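Local coordinates for SalCYP truncation (Salinispora tropica, PDB 7ABB), which belongs to the cytochrome P450 family and holds a heme c group within a predominantly helical fold, at residues Phe99-Ala104 and Gly344-Arg349; Tyr138-Leu143 and Val231-Gly236; Val147-Ala152 and Arg191-Arg196. One frame throughout, in Å; residues are numbered along the deposited sequence.

Overall arrangement
Contacts 1 and 2 both touch the heme, their centres about 13 Å apart, and contact 3 lies farther out, about 13 Å from contact 2 and about 21 Å from contact 1, centre to centre. Along the chain they are nested: contact 1 closes the longest loop, contact 2 lies inside it, and contact 3 lies inside that of contact 2. Helix 130-147 passes through contact 2 and runs into the 147-152 turn of contact 3. Helix 345-362 meets it through Tyr347. Packing is thus continuous from the heme-binding end of helix 345-362, past helices 130-147 and 222-235, to helix 182-199.

Contact 1 (Phe99-Ala104 and Gly344-Arg349). With HEC (heme c), chain B.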
loop_
_atom_site.group_PDB
_atom_site.type_symbol
_atom_site.label_atom_id
_atom_site.label_comp_id
_atom_site.label_asym_id
_atom_site.label_seq_id
_atom_site.Cartn_x
_atom_site.Cartn_y
_atom_site.Cartn_z
ATOM N N PHE A 99 -0.943 -15.065 -3.623
ATOM C CA PHE A 99 -1.535 -13.736 -3.500
ATOM C C PHE A 99 -2.894 -13.630 -4.175
ATOM O O PHE A 99 -3.326 -12.524 -4.494
ATOM C CB PHE A 99 -0.559 -12.703 -4.052
ATOM C CG PHE A 99 0.686 -12.610 -3.236
ATOM C CD1 PHE A 99 0.716 -11.913 -2.044
ATOM C CD2 PHE A 99 1.828 -13.293 -3.629
ATOM C CE1 PHE A 99 1.874 -11.873 -1.270
ATOM C CE2 PHE A 99 2.980 -13.252 -2.841
ATOM C CZ PHE A 99 2.999 -12.546 -1.680
ATOM N N THR A 100 -3.582 -14.737 -4.377
ATOM C CA THR A 100 -4.915 -14.697 -4.944
ATOM C C THR A 100 -5.966 -14.301 -3.917
ATOM O O THR A 100 -5.765 -14.445 -2.704
ATOM C CB THR A 100 -5.301 -16.061 -5.472
ATOM O OG1 THR A 100 -5.242 -17.001 -4.390
ATOM C CG2 THR A 100 -4.381 -16.480 -6.606
ATOM N N PRO A 101 -7.148 -13.905 -4.387
ATOM C CA PRO A 101 -8.277 -13.777 -3.461
ATOM C C PRO A 101 -8.549 -15.049 -2.691
ATOM O O PRO A 101 -8.836 -14.971 -1.487
ATOM C CB PRO A 101 -9.439 -13.386 -4.394
ATOM C CG PRO A 101 -8.789 -12.711 -5.517
ATOM C CD PRO A 101 -7.508 -13.468 -5.747
ATOM N N GLN A 102 -8.439 -16.223 -3.315
ATOM C CA GLN A 102 -8.695 -17.465 -2.588
ATOM C C GLN A 102 -7.684 -17.664 -1.467
ATOM O O GLN A 102 -8.055 -18.075 -0.360
ATOM C CB GLN A 102 -8.689 -18.669 -3.532
ATOM C CG GLN A 102 -9.044 -19.978 -2.821
ATOM C CD GLN A 102 -10.427 -19.932 -2.162
ATOM O OE1 GLN A 102 -11.443 -19.735 -2.832
ATOM N NE2 GLN A 102 -10.466 -20.101 -0.839
ATOM N N ARG A 103 -6.402 -17.377 -1.719
ATOM C CA ARG A 103 -5.419 -17.469 -0.642
ATOM C C ARG A 103 -5.751 -16.510 0.490
ATOM O O ARG A 103 -5.593 -16.848 1.665
ATOM C CB ARG A 103 -4.005 -17.184 -1.157
ATOM C CG ARG A 103 -2.944 -17.247 -0.024
ATOM C CD ARG A 103 -1.981 -18.367 -0.226
ATOM N NE ARG A 103 -1.138 -18.694 0.924
ATOM C CZ ARG A 103 -0.088 -17.998 1.355
ATOM N NH1 ARG A 103 0.602 -18.483 2.380
ATOM N NH2 ARG A 103 0.267 -16.828 0.810
ATOM N N ALA A 104 -6.183 -15.293 0.162
ATOM C CA ALA A 104 -6.554 -14.346 1.212
ATOM C C ALA A 104 -7.696 -14.890 2.058
ATOM O O ALA A 104 -7.685 -14.750 3.290
ATOM C CB ALA A 104 -6.945 -13.017 0.585
ATOM N N GLY A 344 -0.323 -7.576 -3.714
ATOM C CA GLY A 344 -0.937 -7.791 -2.415
ATOM C C GLY A 344 -2.336 -7.239 -2.270
ATOM O O GLY A 344 -2.834 -7.179 -1.135
ATOM N N ALA A 345 -3.009 -6.876 -3.370
ATOM C CA ALA A 345 -4.271 -6.154 -3.243
ATOM C C ALA A 345 -5.330 -6.966 -2.492
ATOM O O ALA A 345 -6.000 -6.438 -1.597
ATOM C CB ALA A 345 -4.774 -5.746 -4.622
ATOM N N ALA A 346 -5.545 -8.225 -2.879
ATOM C CA ALA A 346 -6.546 -9.043 -2.198
ATOM C C ALA A 346 -6.201 -9.191 -0.725
ATOM O O ALA A 346 -7.091 -9.174 0.141
ATOM C CB ALA A 346 -6.668 -10.420 -2.843
ATOM N N TYR A 347 -4.909 -9.323 -0.415
ATOM C CA TYR A 347 -4.509 -9.551 0.976
ATOM C C TYR A 347 -4.692 -8.280 1.789
ATOM O O TYR A 347 -5.126 -8.340 2.945
ATOM C CB TYR A 347 -3.054 -10.040 1.046
ATOM C CG TYR A 347 -2.715 -10.787 2.320
ATOM C CD1 TYR A 347 -3.466 -11.875 2.704
ATOM C CD2 TYR A 347 -1.626 -10.432 3.090
ATOM C CE1 TYR A 347 -3.168 -12.581 3.852
ATOM C CE2 TYR A 347 -1.308 -11.139 4.249
ATOM C CZ TYR A 347 -2.092 -12.209 4.621
ATOM O OH TYR A 347 -1.811 -12.942 5.763
ATOM N N ALA A 348 -4.329 -7.137 1.213
ATOM C CA ALA A 348 -4.547 -5.854 1.883
ATOM C C ALA A 348 -6.026 -5.635 2.158
ATOM O O ALA A 348 -6.411 -5.250 3.271
ATOM C CB ALA A 348 -3.976 -4.719 1.025
ATOM N N ARG A 349 -6.880 -5.861 1.159
ATOM C CA ARG A 349 -8.322 -5.741 1.348
ATOM C C ARG A 349 -8.810 -6.618 2.505
ATOM O O ARG A 349 -9.618 -6.183 3.338
ATOM C CB ARG A 349 -9.044 -6.116 0.064
ATOM C CG ARG A 349 -9.002 -5.054 -1.013
ATOM C CD ARG A 349 -9.597 -5.576 -2.290
ATOM N NE ARG A 349 -9.887 -4.454 -3.170
ATOM C CZ ARG A 349 -9.349 -4.256 -4.362
ATOM N NH1 ARG A 349 -8.496 -5.119 -4.909
ATOM N NH2 ARG A 349 -9.692 -3.157 -5.050
HETATM FE FE HEC B . 1.222 -3.167 -3.141
HETATM C CHA HEC B . 2.793 -2.803 -6.181
HETATM C CHB HEC B . -0.298 -0.138 -3.639
HETATM C CHC HEC B . -0.385 -3.528 -0.134
HETATM C CHD HEC B . 3.015 -5.988 -2.491
HETATM N NA HEC B . 1.261 -1.767 -4.592
HETATM C C1A HEC B . 1.937 -1.808 -5.812
HETATM C C2A HEC B . 1.632 -0.651 -6.628
HETATM C C3A HEC B . 0.759 0.071 -5.902
HETATM C C4A HEC B . 0.524 -0.600 -4.647
HETATM C CMA HEC B . 0.111 1.418 -6.271
HETATM C CAA HEC B . 2.171 -0.343 -8.070
HETATM C CBA HEC B . 3.488 0.423 -8.088
HETATM C CGA HEC B . 3.891 0.716 -9.524
HETATM O O1A HEC B . 5.021 1.237 -9.662
HETATM O O2A HEC B . 3.086 0.427 -10.448
HETATM N NB HEC B . -0.038 -2.032 -2.065
HETATM C C1B HEC B . -0.590 -0.828 -2.463
HETATM C C2B HEC B . -1.531 -0.433 -1.458
HETATM C C3B HEC B . -1.571 -1.383 -0.507
HETATM C C4B HEC B . -0.624 -2.386 -0.853
HETATM C CMB HEC B . -2.338 0.874 -1.595
HETATM C CAB HEC B . -2.334 -1.522 0.786
HETATM C CBB HEC B . -3.509 -0.617 0.967
HETATM N NC HEC B . 1.334 -4.494 -1.600
HETATM C C1C HEC B . 0.511 -4.503 -0.497
HETATM C C2C HEC B . 0.756 -5.701 0.260
HETATM C C3C HEC B . 1.705 -6.418 -0.384
HETATM C C4C HEC B . 2.082 -5.647 -1.546
HETATM C CMC HEC B . 0.010 -6.057 1.547
HETATM C CAC HEC B . 2.382 -7.752 -0.029
HETATM C CBC HEC B . 1.699 -8.709 0.948
HETATM N ND HEC B . 2.638 -4.165 -4.133
HETATM C C1D HEC B . 3.239 -5.330 -3.658
HETATM C C2D HEC B . 4.169 -5.780 -4.645
HETATM C C3D HEC B . 4.129 -4.823 -5.784
HETATM C C4D HEC B . 3.127 -3.855 -5.392
HETATM C CMD HEC B . 5.059 -7.023 -4.520
HETATM C CAD HEC B . 4.948 -4.858 -7.086
HETATM C CBD HEC B . 4.135 -5.603 -8.117
HETATM C CGD HEC B . 4.848 -5.580 -9.456
HETATM O O1D HEC B . 4.478 -6.376 -10.346
HETATM O O2D HEC B . 5.777 -4.760 -9.600
HETATM O O HOH W 1 -2.977 -10.324 -2.419
HETATM O O HOH W 2 -4.324 -9.802 -5.206
#
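The ring of Tyr347 turns an edge to the backbone of Ala104, whose CA lies near the ring plane and 4.2 Å from Tyr347 CD1. The second ring, of Phe99, approaches Gly344 obliquely, its CD1 4.5 Å from Gly344 CA. With CG swung opposite its own carbonyl carbon (chi1 -66°), Phe99 also reaches the heme, where its CE1 is 3.9 Å from HEC CBC. Away from the rings, the methyl of Ala346 packs on the start of helix 101-106, its CB 3.8 Å from Pro101 CA. Ala104 CB answers from the other segment, 3.9 Å from Ala346 O. No direct hydrogen bond joins the segments, and water does that work: one molecule accepts from Tyr347 N (3.0 Å) and another from Ala346 N (3.1 Å), and both bond to Phe99 O. Amides in the first turn of helix 345-362 are thereby satisfied. Both segments carry a helix start, Thr100 being the N-cap of one, where its OG1 accepts from Arg103 N, and Gly344 that of the other. Gly344 closes the P450 cysteine signature and packs closely on the heme, its CA 3.6 Å from HEC C3C. The first turn of helix 345-362 lies between the heme and helix 101-106, while Tyr347 OH, bonded to Asn142 O, ties it to helix 130-147.

Contact 2 (Tyr138-Leu143 and Val231-Gly236); sequences YVLENL and VLFLAG. With HEC (heme c), chain B.
Leu143 meets Gly236 because its CG stands opposite the backbone N (chi1 -178°), which carries both methyls across the gap between the helices. Val139, one turn earlier, does likewise with CG1 (chi1 171°) and brings that methyl 3.5 Å from Gly236 O. The two branches of Leu143 have different tasks. CD2 lies over the backbone of the second segment, 3.7 Å from Leu232 O, while CD1 continues to a substituent on the heme edge and comes 3.4 Å from its terminal carbon, HEC CBC. Both Leu143 CD1 and Leu143 CD2 stand 4.0 Å from Gly236 CA, so the fork of the leucine fits against a residue that has no side chain of its own. On the side away from the heme, Leu140 CD1 approaches the Phe233 ring at a slant, 4.1 Å from CE1. The contact is buried and almost wholly apolar. Its polar link is a water that donates to Gly236 O at 2.8 Å and, over a longer bond, to Val139 O, so a carbonyl held among methyl groups still has a partner. Ala235 turns its methyl to the heme, CB lying 3.5 Å from HEC CHD. The short helical segments run nearly antiparallel, at 155°, with their axes 11.0 Å apart at closest approach, a separation bridged by side chains reaching to backbone. Helix 154-165 covers Leu140, and helix 238-253 packs on Val139. Ala235 and Gly236 open the Ala-Gly-x-acid signature of the long central P450 helix that crosses the face of the heme; here helix 130-147, which by its place in the helix order is probably the E helix, packs alongside it and also contributes Leu143 to the heme pocket.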
loop_
_atom_site.group_PDB
_atom_site.type_symbol
_atom_site.label_atom_id
_atom_site.label_comp_id
_atom_site.label_asym_id
_atom_site.label_seq_id
_atom_site.Cartn_x
_atom_site.Cartn_y
_atom_site.Cartn_z
ATOM N N TYR A 138 -0.140 -6.035 13.752
ATOM C CA TYR A 138 -1.182 -6.831 13.100
ATOM C C TYR A 138 -0.831 -7.106 11.645
ATOM O O TYR A 138 -0.790 -8.262 11.206
ATOM C CB TYR A 138 -2.504 -6.066 13.192
ATOM C CG TYR A 138 -3.626 -6.530 12.316
ATOM C CD1 TYR A 138 -4.305 -7.711 12.574
ATOM C CD2 TYR A 138 -4.021 -5.780 11.217
ATOM C CE1 TYR A 138 -5.353 -8.116 11.772
ATOM C CE2 TYR A 138 -5.061 -6.171 10.435
ATOM C CZ TYR A 138 -5.745 -7.304 10.715
ATOM O OH TYR A 138 -6.785 -7.666 9.911
ATOM N N VAL A 139 -0.574 -6.049 10.889
ATOM C CA VAL A 139 -0.286 -6.185 9.470
ATOM C C VAL A 139 0.997 -6.975 9.252
ATOM O O VAL A 139 1.074 -7.814 8.343
ATOM C CB VAL A 139 -0.225 -4.795 8.811
ATOM C CG1 VAL A 139 0.302 -4.890 7.379
ATOM C CG2 VAL A 139 -1.611 -4.169 8.806
ATOM N N LEU A 140 2.038 -6.697 10.039
ATOM C CA LEU A 140 3.287 -7.428 9.861
ATOM C C LEU A 140 3.113 -8.906 10.182
ATOM O O LEU A 140 3.657 -9.758 9.476
ATOM C CB LEU A 140 4.379 -6.806 10.717
ATOM C CG LEU A 140 5.742 -7.499 10.671
ATOM C CD1 LEU A 140 6.293 -7.597 9.256
ATOM C CD2 LEU A 140 6.701 -6.753 11.598
ATOM N N GLU A 141 2.375 -9.237 11.243
ATOM C CA GLU A 141 2.090 -10.646 11.526
ATOM C C GLU A 141 1.428 -11.306 10.316
ATOM O O GLU A 141 1.819 -12.406 9.895
ATOM C CB GLU A 141 1.195 -10.780 12.763
ATOM C CG GLU A 141 0.757 -12.220 13.044
ATOM C CD GLU A 141 -0.002 -12.410 14.343
ATOM O OE1 GLU A 141 0.171 -11.594 15.289
ATOM O OE2 GLU A 141 -0.796 -13.367 14.391
ATOM N N ASN A 142 0.421 -10.644 9.747
ATOM C CA ASN A 142 -0.271 -11.184 8.586
ATOM C C ASN A 142 0.684 -11.352 7.406
ATOM O O ASN A 142 0.603 -12.340 6.671
ATOM C CB ASN A 142 -1.424 -10.256 8.170
ATOM C CG ASN A 142 -2.482 -10.127 9.225
ATOM O OD1 ASN A 142 -2.762 -11.060 9.978
ATOM N ND2 ASN A 142 -3.103 -8.945 9.271
ATOM N N LEU A 143 1.566 -10.371 7.177
ATOM C CA LEU A 143 2.538 -10.468 6.081
ATOM C C LEU A 143 3.444 -11.678 6.277
ATOM O O LEU A 143 3.677 -12.460 5.345
ATOM C CB LEU A 143 3.391 -9.204 6.012
ATOM C CG LEU A 143 4.433 -9.136 4.889
ATOM C CD1 LEU A 143 3.782 -9.183 3.538
ATOM C CD2 LEU A 143 5.294 -7.897 5.024
ATOM N N VAL A 231 11.544 -6.826 -1.267
ATOM C CA VAL A 231 10.431 -6.032 -1.790
ATOM C C VAL A 231 9.139 -6.361 -1.063
ATOM O O VAL A 231 8.355 -5.469 -0.713
ATOM C CB VAL A 231 10.292 -6.264 -3.309
ATOM C CG1 VAL A 231 8.972 -5.724 -3.818
ATOM C CG2 VAL A 231 11.445 -5.631 -4.043
ATOM N N LEU A 232 8.895 -7.649 -0.803
ATOM C CA LEU A 232 7.690 -8.025 -0.085
ATOM C C LEU A 232 7.647 -7.381 1.287
ATOM O O LEU A 232 6.590 -6.912 1.717
ATOM C CB LEU A 232 7.607 -9.544 0.033
ATOM C CG LEU A 232 7.319 -10.235 -1.297
ATOM C CD1 LEU A 232 7.395 -11.725 -1.143
ATOM C CD2 LEU A 232 5.947 -9.876 -1.830
ATOM N N PHE A 233 8.783 -7.341 1.984
ATOM C CA PHE A 233 8.807 -6.690 3.291
ATOM C C PHE A 233 8.522 -5.203 3.157
ATOM O O PHE A 233 7.732 -4.642 3.923
ATOM C CB PHE A 233 10.154 -6.905 3.967
ATOM C CG PHE A 233 10.246 -6.274 5.330
ATOM C CD1 PHE A 233 9.816 -6.958 6.442
ATOM C CD2 PHE A 233 10.771 -5.003 5.494
ATOM C CE1 PHE A 233 9.892 -6.373 7.703
ATOM C CE2 PHE A 233 10.857 -4.425 6.768
ATOM C CZ PHE A 233 10.424 -5.116 7.850
ATOM N N LEU A 234 9.176 -4.546 2.195
ATOM C CA LEU A 234 9.060 -3.095 2.081
ATOM C C LEU A 234 7.686 -2.663 1.573
ATOM O O LEU A 234 7.227 -1.557 1.903
ATOM C CB LEU A 234 10.159 -2.562 1.163
ATOM C CG LEU A 234 11.585 -2.666 1.710
ATOM C CD1 LEU A 234 12.578 -2.242 0.638
ATOM C CD2 LEU A 234 11.777 -1.826 2.954
ATOM N N ALA A 235 7.026 -3.507 0.769
ATOM C CA ALA A 235 5.718 -3.202 0.195
ATOM C C ALA A 235 4.557 -3.602 1.094
ATOM O O ALA A 235 3.470 -3.023 0.988
ATOM C CB ALA A 235 5.555 -3.927 -1.141
ATOM N N GLY A 236 4.747 -4.587 1.969
ATOM C CA GLY A 236 3.625 -5.265 2.575
ATOM C C GLY A 236 3.121 -4.769 3.920
ATOM O O GLY A 236 2.221 -5.418 4.449
HETATM FE FE HEC B . 1.222 -3.167 -3.141
HETATM C CHA HEC B . 2.793 -2.803 -6.181
HETATM C CHB HEC B . -0.298 -0.138 -3.639
HETATM C CHC HEC B . -0.385 -3.528 -0.134
HETATM C CHD HEC B . 3.015 -5.988 -2.491
HETATM N NA HEC B . 1.261 -1.767 -4.592
HETATM C C1A HEC B . 1.937 -1.808 -5.812
HETATM C C2A HEC B . 1.632 -0.651 -6.628
HETATM C C3A HEC B . 0.759 0.071 -5.902
HETATM C C4A HEC B . 0.524 -0.600 -4.647
HETATM C CMA HEC B . 0.111 1.418 -6.271
HETATM C CAA HEC B . 2.171 -0.343 -8.070
HETATM C CBA HEC B . 3.488 0.423 -8.088
HETATM C CGA HEC B . 3.891 0.716 -9.524
HETATM O O1A HEC B . 5.021 1.237 -9.662
HETATM O O2A HEC B . 3.086 0.427 -10.448
HETATM N NB HEC B . -0.038 -2.032 -2.065
HETATM C C1B HEC B . -0.590 -0.828 -2.463
HETATM C C2B HEC B . -1.531 -0.433 -1.458
HETATM C C3B HEC B . -1.571 -1.383 -0.507
HETATM C C4B HEC B . -0.624 -2.386 -0.853
HETATM C CMB HEC B . -2.338 0.874 -1.595
HETATM C CAB HEC B . -2.334 -1.522 0.786
HETATM C CBB HEC B . -3.509 -0.617 0.967
HETATM N NC HEC B . 1.334 -4.494 -1.600
HETATM C C1C HEC B . 0.511 -4.503 -0.497
HETATM C C2C HEC B . 0.756 -5.701 0.260
HETATM C C3C HEC B . 1.705 -6.418 -0.384
HETATM C C4C HEC B . 2.082 -5.647 -1.546
HETATM C CMC HEC B . 0.010 -6.057 1.547
HETATM C CAC HEC B . 2.382 -7.752 -0.029
HETATM C CBC HEC B . 1.699 -8.709 0.948
HETATM N ND HEC B . 2.638 -4.165 -4.133
HETATM C C1D HEC B . 3.239 -5.330 -3.658
HETATM C C2D HEC B . 4.169 -5.780 -4.645
HETATM C C3D HEC B . 4.129 -4.823 -5.784
HETATM C C4D HEC B . 3.127 -3.855 -5.392
HETATM C CMD HEC B . 5.059 -7.023 -4.520
HETATM C CAD HEC B . 4.948 -4.858 -7.086
HETATM C CBD HEC B . 4.135 -5.603 -8.117
HETATM C CGD HEC B . 4.848 -5.580 -9.456
HETATM O O1D HEC B . 4.478 -6.376 -10.346
HETATM O O2D HEC B . 5.777 -4.760 -9.600
HETATM O O HOH W 3 0.531 -7.483 5.123
#

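Contact 3 (Val147-Ala152 and Arg191-Arg196); sequences VGWPLA and RRHVAR
His193 and Trp149 form the tight half of this contact, a T-shaped pair in which the indole turns an edge to the face of the imidazole. The Trp149 five-membered ring and the His193 ring have their centroids 4.5 Å apart and their planes at 73°. Trp149 CD1 stands over the centre of the imidazole and is 3.6 Å from His193 CD2. The histidine is brought there by a first torsion that places CG opposite the backbone N (chi1 -173°), extending the ring from helix 182-199 into the turn. At its edge, Gly148 O comes within 3.1 Å of His193 CE1, a close polar contact rather than a hydrogen bond; that carbonyl accepts instead from Arg197. A water lying in the imidazole plane bonds to His193 NE2 at 2.9 Å and donates to Val147 O at 2.7 Å, tying the ring to the end of helix 130-147. The indole is held from its own side too, with Val147 CG1 over one face. Pro150 marks the change to looser packing: its CD still touches the histidine, 3.9 Å from His193 CE1, while its CG rests over a face of the Arg196 guanidinium, 3.8 Å from Arg196 NE. Arg196 belongs to the solvent side, and its chain, bent at chi3 (-74°), runs alongside the proline ring in the opposite sense. Gly148, with its positive phi, carries the chain out of the helix. The indole of Trp149 then packs on Phe233 of helix 222-235 and meets Tyr189 edge-to-face. By helix order this is probably the short E-F connection of the P450 fold, between helices 130-147 and 154-165, packed against helix 182-199, the likely G helix.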
loop_
_atom_site.group_PDB
_atom_site.type_symbol
_atom_site.label_atom_id
_atom_site.label_comp_id
_atom_site.label_asym_id
_atom_site.label_seq_id
_atom_site.Cartn_x
_atom_site.Cartn_y
_atom_site.Cartn_z
ATOM N N VAL A 147 3.994 -14.750 3.677
ATOM C CA VAL A 147 5.276 -14.917 3.007
ATOM C C VAL A 147 6.024 -16.131 3.528
ATOM O O VAL A 147 6.868 -16.667 2.823
ATOM C CB VAL A 147 6.133 -13.651 3.165
ATOM C CG1 VAL A 147 7.528 -13.819 2.607
ATOM C CG2 VAL A 147 5.450 -12.470 2.485
ATOM N N GLY A 148 5.736 -16.582 4.736
ATOM C CA GLY A 148 6.406 -17.721 5.316
ATOM C C GLY A 148 7.545 -17.389 6.251
ATOM O O GLY A 148 8.447 -18.225 6.424
ATOM N N TRP A 149 7.536 -16.206 6.868
ATOM C CA TRP A 149 8.558 -15.823 7.844
ATOM C C TRP A 149 8.129 -16.270 9.246
ATOM O O TRP A 149 6.984 -16.001 9.637
ATOM C CB TRP A 149 8.762 -14.307 7.820
ATOM C CG TRP A 149 9.469 -13.791 6.606
ATOM C CD1 TRP A 149 10.532 -14.370 5.989
ATOM C CD2 TRP A 149 9.168 -12.603 5.866
ATOM N NE1 TRP A 149 10.924 -13.621 4.905
ATOM C CE2 TRP A 149 10.106 -12.525 4.814
ATOM C CE3 TRP A 149 8.205 -11.598 5.996
ATOM C CZ2 TRP A 149 10.094 -11.496 3.880
ATOM C CZ3 TRP A 149 8.197 -10.560 5.065
ATOM C CH2 TRP A 149 9.148 -10.516 4.027
ATOM N N PRO A 150 9.001 -16.957 10.003
ATOM C CA PRO A 150 8.622 -17.466 11.336
ATOM C C PRO A 150 8.115 -16.362 12.261
ATOM O O PRO A 150 8.770 -15.332 12.450
ATOM C CB PRO A 150 9.925 -18.076 11.869
ATOM C CG PRO A 150 10.734 -18.392 10.666
ATOM C CD PRO A 150 10.390 -17.299 9.661
ATOM N N LEU A 151 6.953 -16.602 12.880
ATOM C CA LEU A 151 6.318 -15.559 13.681
ATOM C C LEU A 151 7.103 -15.209 14.941
ATOM O O LEU A 151 6.901 -14.112 15.475
ATOM C CB LEU A 151 4.885 -15.959 14.030
ATOM C CG LEU A 151 3.894 -15.851 12.856
ATOM C CD1 LEU A 151 2.499 -16.280 13.278
ATOM C CD2 LEU A 151 3.823 -14.436 12.234
ATOM N N ALA A 152 8.014 -16.071 15.397
ATOM C CA ALA A 152 8.901 -15.695 16.488
ATOM C C ALA A 152 9.756 -14.480 16.154
ATOM O O ALA A 152 10.261 -13.830 17.072
ATOM C CB ALA A 152 9.804 -16.875 16.867
ATOM N N ARG A 191 18.627 -13.067 3.890
ATOM C CA ARG A 191 19.691 -14.031 3.606
ATOM C C ARG A 191 19.581 -15.236 4.526
ATOM O O ARG A 191 19.706 -16.385 4.084
ATOM C CB ARG A 191 21.059 -13.374 3.780
ATOM C CG ARG A 191 21.516 -12.579 2.596
ATOM C CD ARG A 191 23.033 -12.498 2.541
ATOM N NE ARG A 191 23.577 -11.761 3.678
ATOM C CZ ARG A 191 23.648 -10.436 3.747
ATOM N NH1 ARG A 191 23.212 -9.687 2.743
ATOM N NH2 ARG A 191 24.157 -9.856 4.824
ATOM N N ARG A 192 19.350 -14.986 5.814
ATOM C CA ARG A 192 19.202 -16.079 6.765
ATOM C C ARG A 192 17.948 -16.899 6.478
ATOM O O ARG A 192 17.959 -18.124 6.658
ATOM C CB ARG A 192 19.185 -15.537 8.197
ATOM C CG ARG A 192 20.548 -15.070 8.734
ATOM C CD ARG A 192 20.434 -14.653 10.204
ATOM N NE ARG A 192 21.729 -14.506 10.880
ATOM C CZ ARG A 192 22.182 -13.388 11.453
ATOM N NH1 ARG A 192 23.374 -13.389 12.046
ATOM N NH2 ARG A 192 21.463 -12.269 11.453
ATOM N N HIS A 193 16.870 -16.256 6.018
ATOM C CA HIS A 193 15.648 -16.991 5.714
ATOM C C HIS A 193 15.856 -17.918 4.520
ATOM O O HIS A 193 15.416 -19.073 4.527
ATOM C CB HIS A 193 14.492 -16.024 5.438
ATOM C CG HIS A 193 13.174 -16.713 5.296
ATOM N ND1 HIS A 193 12.588 -17.408 6.333
ATOM C CD2 HIS A 193 12.356 -16.863 4.226
ATOM C CE1 HIS A 193 11.452 -17.936 5.911
ATOM N NE2 HIS A 193 11.285 -17.614 4.639
ATOM N N VAL A 194 16.498 -17.415 3.470
ATOM C CA VAL A 194 16.793 -18.266 2.322
ATOM C C VAL A 194 17.580 -19.481 2.779
ATOM O O VAL A 194 17.273 -20.620 2.418
ATOM C CB VAL A 194 17.547 -17.468 1.246
ATOM C CG1 VAL A 194 18.028 -18.386 0.108
ATOM C CG2 VAL A 194 16.649 -16.396 0.695
ATOM N N ALA A 195 18.580 -19.255 3.627
ATOM C CA ALA A 195 19.433 -20.360 4.067
ATOM C C ALA A 195 18.654 -21.363 4.912
ATOM O O ALA A 195 18.896 -22.578 4.823
ATOM C CB ALA A 195 20.636 -19.823 4.845
ATOM N N ARG A 196 17.743 -20.878 5.761
ATOM C CA ARG A 196 16.884 -21.772 6.533
ATOM C C ARG A 196 16.096 -22.702 5.621
ATOM O O ARG A 196 16.058 -23.920 5.836
ATOM C CB ARG A 196 15.928 -20.961 7.415
ATOM C CG ARG A 196 14.907 -21.819 8.194
ATOM C CD ARG A 196 13.721 -21.010 8.709
ATOM N NE ARG A 196 14.049 -20.168 9.852
ATOM C CZ ARG A 196 14.180 -20.594 11.103
ATOM N NH1 ARG A 196 14.048 -21.883 11.404
ATOM N NH2 ARG A 196 14.463 -19.718 12.059
HETATM O O HOH W 4 9.082 -18.194 2.841
#